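Local structure of carbamate kinase (Aeropyrum pernix, 2E9Y) at residues L43-N55 against S183-G195. The protein probably works as a carbamate kinase, an enzyme of the amino acid kinase family that transfers phosphate between ATP and carbamate. Numbering follows the deposited sequence.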
# COMPACT_ATOMS: atom_id res chain seq x y z
N LEU A 43 -20.67 11.57 6.06
CA LEU A 43 -20.38 12.42 4.91
C LEU A 43 -21.67 13.09 4.44
O LEU A 43 -21.65 14.22 3.94
CB LEU A 43 -19.78 11.60 3.77
CG LEU A 43 -18.27 11.32 3.79
CD1 LEU A 43 -17.86 10.72 5.12
CD2 LEU A 43 -17.93 10.38 2.64
N ALA A 44 -22.78 12.39 4.60
CA ALA A 44 -24.08 12.92 4.21
C ALA A 44 -24.40 14.15 5.06
O ALA A 44 -25.01 15.10 4.59
CB ALA A 44 -25.16 11.86 4.38
N ASP A 45 -23.98 14.12 6.33
CA ASP A 45 -24.24 15.23 7.23
C ASP A 45 -23.35 16.45 6.96
O ASP A 45 -23.40 17.43 7.70
CB ASP A 45 -24.10 14.79 8.69
CG ASP A 45 -25.15 13.76 9.09
OD1 ASP A 45 -26.30 13.88 8.61
OD2 ASP A 45 -24.83 12.85 9.87
N GLY A 46 -22.54 16.38 5.91
CA GLY A 46 -21.69 17.50 5.54
C GLY A 46 -20.23 17.50 5.96
O GLY A 46 -19.49 18.42 5.61
N TRP A 47 -19.79 16.48 6.69
CA TRP A 47 -18.41 16.42 7.14
C TRP A 47 -17.41 15.98 6.07
O TRP A 47 -17.73 15.18 5.19
CB TRP A 47 -18.26 15.45 8.32
CG TRP A 47 -18.75 15.96 9.64
CD1 TRP A 47 -19.97 15.73 10.21
CD2 TRP A 47 -18.02 16.77 10.57
NE1 TRP A 47 -20.04 16.34 11.44
CE2 TRP A 47 -18.86 16.98 11.69
CE3 TRP A 47 -16.74 17.33 10.58
CZ2 TRP A 47 -18.47 17.74 12.79
CZ3 TRP A 47 -16.34 18.09 11.68
CH2 TRP A 47 -17.21 18.28 12.77
N ARG A 48 -16.20 16.53 6.16
CA ARG A 48 -15.10 16.13 5.28
C ARG A 48 -14.29 15.31 6.27
O ARG A 48 -14.25 15.65 7.46
CB ARG A 48 -14.30 17.33 4.77
CG ARG A 48 -15.03 18.18 3.74
CD ARG A 48 -14.10 19.18 3.06
NE ARG A 48 -13.27 18.57 2.02
CZ ARG A 48 -13.73 18.11 0.86
NH1 ARG A 48 -15.03 18.18 0.58
NH2 ARG A 48 -12.90 17.58 -0.04
N SER A 49 -13.65 14.24 5.83
CA SER A 49 -12.91 13.42 6.78
C SER A 49 -11.61 12.81 6.30
O SER A 49 -11.36 12.67 5.10
CB SER A 49 -13.80 12.29 7.28
OG SER A 49 -14.13 11.42 6.21
N VAL A 50 -10.79 12.46 7.28
CA VAL A 50 -9.53 11.77 7.07
C VAL A 50 -9.74 10.61 8.03
O VAL A 50 -9.82 10.79 9.25
CB VAL A 50 -8.32 12.60 7.52
CG1 VAL A 50 -7.05 11.76 7.41
CG2 VAL A 50 -8.19 13.84 6.64
N ILE A 51 -9.87 9.42 7.45
CA ILE A 51 -10.13 8.21 8.21
C ILE A 51 -8.87 7.40 8.47
O ILE A 51 -8.16 7.03 7.54
CB ILE A 51 -11.12 7.31 7.44
CG1 ILE A 51 -12.39 8.11 7.12
CG2 ILE A 51 -11.43 6.05 8.24
CD1 ILE A 51 -13.30 7.44 6.11
N THR A 52 -8.58 7.15 9.74
CA THR A 52 -7.41 6.35 10.10
C THR A 52 -7.91 5.03 10.68
O THR A 52 -9.11 4.87 10.91
CB THR A 52 -6.53 7.06 11.15
OG1 THR A 52 -7.23 7.12 12.39
CG2 THR A 52 -6.19 8.46 10.69
N HIS A 53 -6.99 4.10 10.91
CA HIS A 53 -7.37 2.80 11.45
C HIS A 53 -6.17 2.08 12.04
O HIS A 53 -5.03 2.48 11.80
CB HIS A 53 -7.95 1.93 10.33
CG HIS A 53 -7.00 1.69 9.20
ND1 HIS A 53 -6.03 0.70 9.24
CD2 HIS A 53 -6.86 2.30 8.00
CE1 HIS A 53 -5.34 0.72 8.11
NE2 HIS A 53 -5.83 1.68 7.34
N GLY A 54 -6.43 1.02 12.81
CA GLY A 54 -5.35 0.25 13.39
C GLY A 54 -4.97 -0.88 12.44
O GLY A 54 -5.54 -0.99 11.35
N ASN A 55 -4.03 -1.73 12.84
CA ASN A 55 -3.61 -2.84 11.98
C ASN A 55 -3.06 -4.01 12.80
O ASN A 55 -2.32 -4.84 12.28
CB ASN A 55 -2.53 -2.36 11.00
CG ASN A 55 -1.21 -2.08 11.70
OD1 ASN A 55 -1.15 -1.98 12.93
ND2 ASN A 55 -0.13 -1.96 10.92
N SER A 183 -7.30 15.57 1.02
CA SER A 183 -8.51 16.04 1.68
C SER A 183 -9.16 17.20 0.93
O SER A 183 -10.38 17.36 0.92
CB SER A 183 -8.19 16.48 3.11
OG SER A 183 -9.38 16.71 3.86
N ALA A 184 -8.33 18.02 0.29
CA ALA A 184 -8.85 19.15 -0.47
C ALA A 184 -9.60 18.63 -1.69
O ALA A 184 -10.56 19.25 -2.16
CB ALA A 184 -7.70 20.05 -0.90
N GLU A 185 -9.18 17.48 -2.20
CA GLU A 185 -9.80 16.89 -3.38
C GLU A 185 -10.94 15.91 -3.12
O GLU A 185 -11.78 15.69 -4.00
CB GLU A 185 -8.73 16.20 -4.24
CG GLU A 185 -7.71 17.15 -4.85
CD GLU A 185 -8.34 18.13 -5.82
OE1 GLU A 185 -8.97 17.68 -6.80
OE2 GLU A 185 -8.21 19.36 -5.61
N SER A 186 -10.98 15.31 -1.94
CA SER A 186 -12.03 14.35 -1.61
C SER A 186 -12.52 14.46 -0.17
O SER A 186 -11.73 14.73 0.74
CB SER A 186 -11.54 12.92 -1.86
OG SER A 186 -12.55 11.98 -1.50
N PRO A 187 -13.83 14.26 0.05
CA PRO A 187 -14.46 14.33 1.37
C PRO A 187 -14.13 13.13 2.26
O PRO A 187 -14.42 13.15 3.46
CB PRO A 187 -15.94 14.42 1.03
CG PRO A 187 -16.05 13.58 -0.20
CD PRO A 187 -14.85 14.05 -1.00
N ALA A 188 -13.54 12.10 1.67
CA ALA A 188 -13.17 10.90 2.41
C ALA A 188 -11.77 10.46 1.97
O ALA A 188 -11.55 10.12 0.81
CB ALA A 188 -14.17 9.78 2.15
N VAL A 189 -10.84 10.49 2.92
CA VAL A 189 -9.45 10.11 2.67
C VAL A 189 -9.02 9.11 3.73
O VAL A 189 -9.27 9.32 4.92
CB VAL A 189 -8.52 11.34 2.77
CG1 VAL A 189 -7.06 10.91 2.64
CG2 VAL A 189 -8.87 12.36 1.68
N VAL A 190 -8.39 8.01 3.31
CA VAL A 190 -7.91 7.00 4.25
C VAL A 190 -6.41 7.21 4.41
O VAL A 190 -5.68 7.29 3.42
CB VAL A 190 -8.16 5.57 3.73
CG1 VAL A 190 -7.56 4.54 4.69
CG2 VAL A 190 -9.65 5.33 3.59
N ALA A 191 -5.94 7.33 5.65
CA ALA A 191 -4.52 7.55 5.88
C ALA A 191 -4.06 7.09 7.25
O ALA A 191 -4.86 6.69 8.09
CB ALA A 191 -4.19 9.03 5.68
N LEU A 192 -2.75 7.16 7.45
CA LEU A 192 -2.13 6.80 8.71
C LEU A 192 -2.56 5.41 9.19
O LEU A 192 -2.77 5.19 10.38
CB LEU A 192 -2.47 7.86 9.77
CG LEU A 192 -1.43 8.20 10.84
CD1 LEU A 192 -0.08 8.41 10.19
CD2 LEU A 192 -1.86 9.46 11.59
N GLY A 193 -2.66 4.47 8.26
CA GLY A 193 -3.06 3.13 8.63
C GLY A 193 -2.10 2.48 9.61
O GLY A 193 -0.88 2.55 9.44
N GLY A 194 -2.65 1.87 10.65
CA GLY A 194 -1.83 1.18 11.65
C GLY A 194 -1.01 2.15 12.52
O GLY A 194 -0.13 1.76 13.28
N GLY A 195 -1.31 3.45 12.37
CA GLY A 195 -0.57 4.44 13.15
C GLY A 195 0.59 5.06 12.35
O GLY A 195 1.28 5.96 12.79
O HOH W 1 -14.26 17.56 -2.79
O HOH W 2 -11.36 14.85 3.46
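A bend at chi3 (78°) in Arg48 turns its guanidinium against the C-terminal end of helix 176-185, where NH2 meets the carbonyl O of Ser183 at 2.7 Å, lying in the guanidinium plane; NE adds a weak bond to the same oxygen. Pro187 CA covers one face of the group, and a water accepts from NH2 and reaches on to Glu185 O by a weak bond. A leucine in place of Arg48 would probably leave that Ser183 carbonyl without its side-chain donor and Pro187 without the flat group it packs on. One residue on, the Ser49 hydroxyl sits between backbone N and carbonyl carbon (chi1 65°), which lets OG reach Pro187 O at 3.3 Å, in the carbonyl plane on a lone pair. Ser49 N binds the same oxygen from above that plane, so two donors grip it. A second water accepts a hydrogen bond from Ser183 OG and donates to Ser49 O and Ser186 O, tying the helix end to the strand start.

From here strands 48-52 and 188-191 run parallel in the central sheet of the amino acid kinase fold, with strand 6-10 flanking the first and strand 112-119 the second. Ile51 bonds twice across the ladder: its N donates nearly straight to Val189 O at 2.6 Å, and its O accepts from Ala191 N. Ser49, Ile51, Ala188 and Val190 face the side where Ala188 touches Leu97 of helix 78-103 and, through CB, Leu43 CD2 at 3.8 Å; Val50 and Val189 point to the other.

Past the strands, Gly193 CA lies over the His53 ring, 3.6 Å from its centroid, a CH-pi contact; a CB there would strike NE2. A bond from ND1 to Gly54 O, in the plane of the ring, holds its rotation, while His53 O takes the N-H of Gly194.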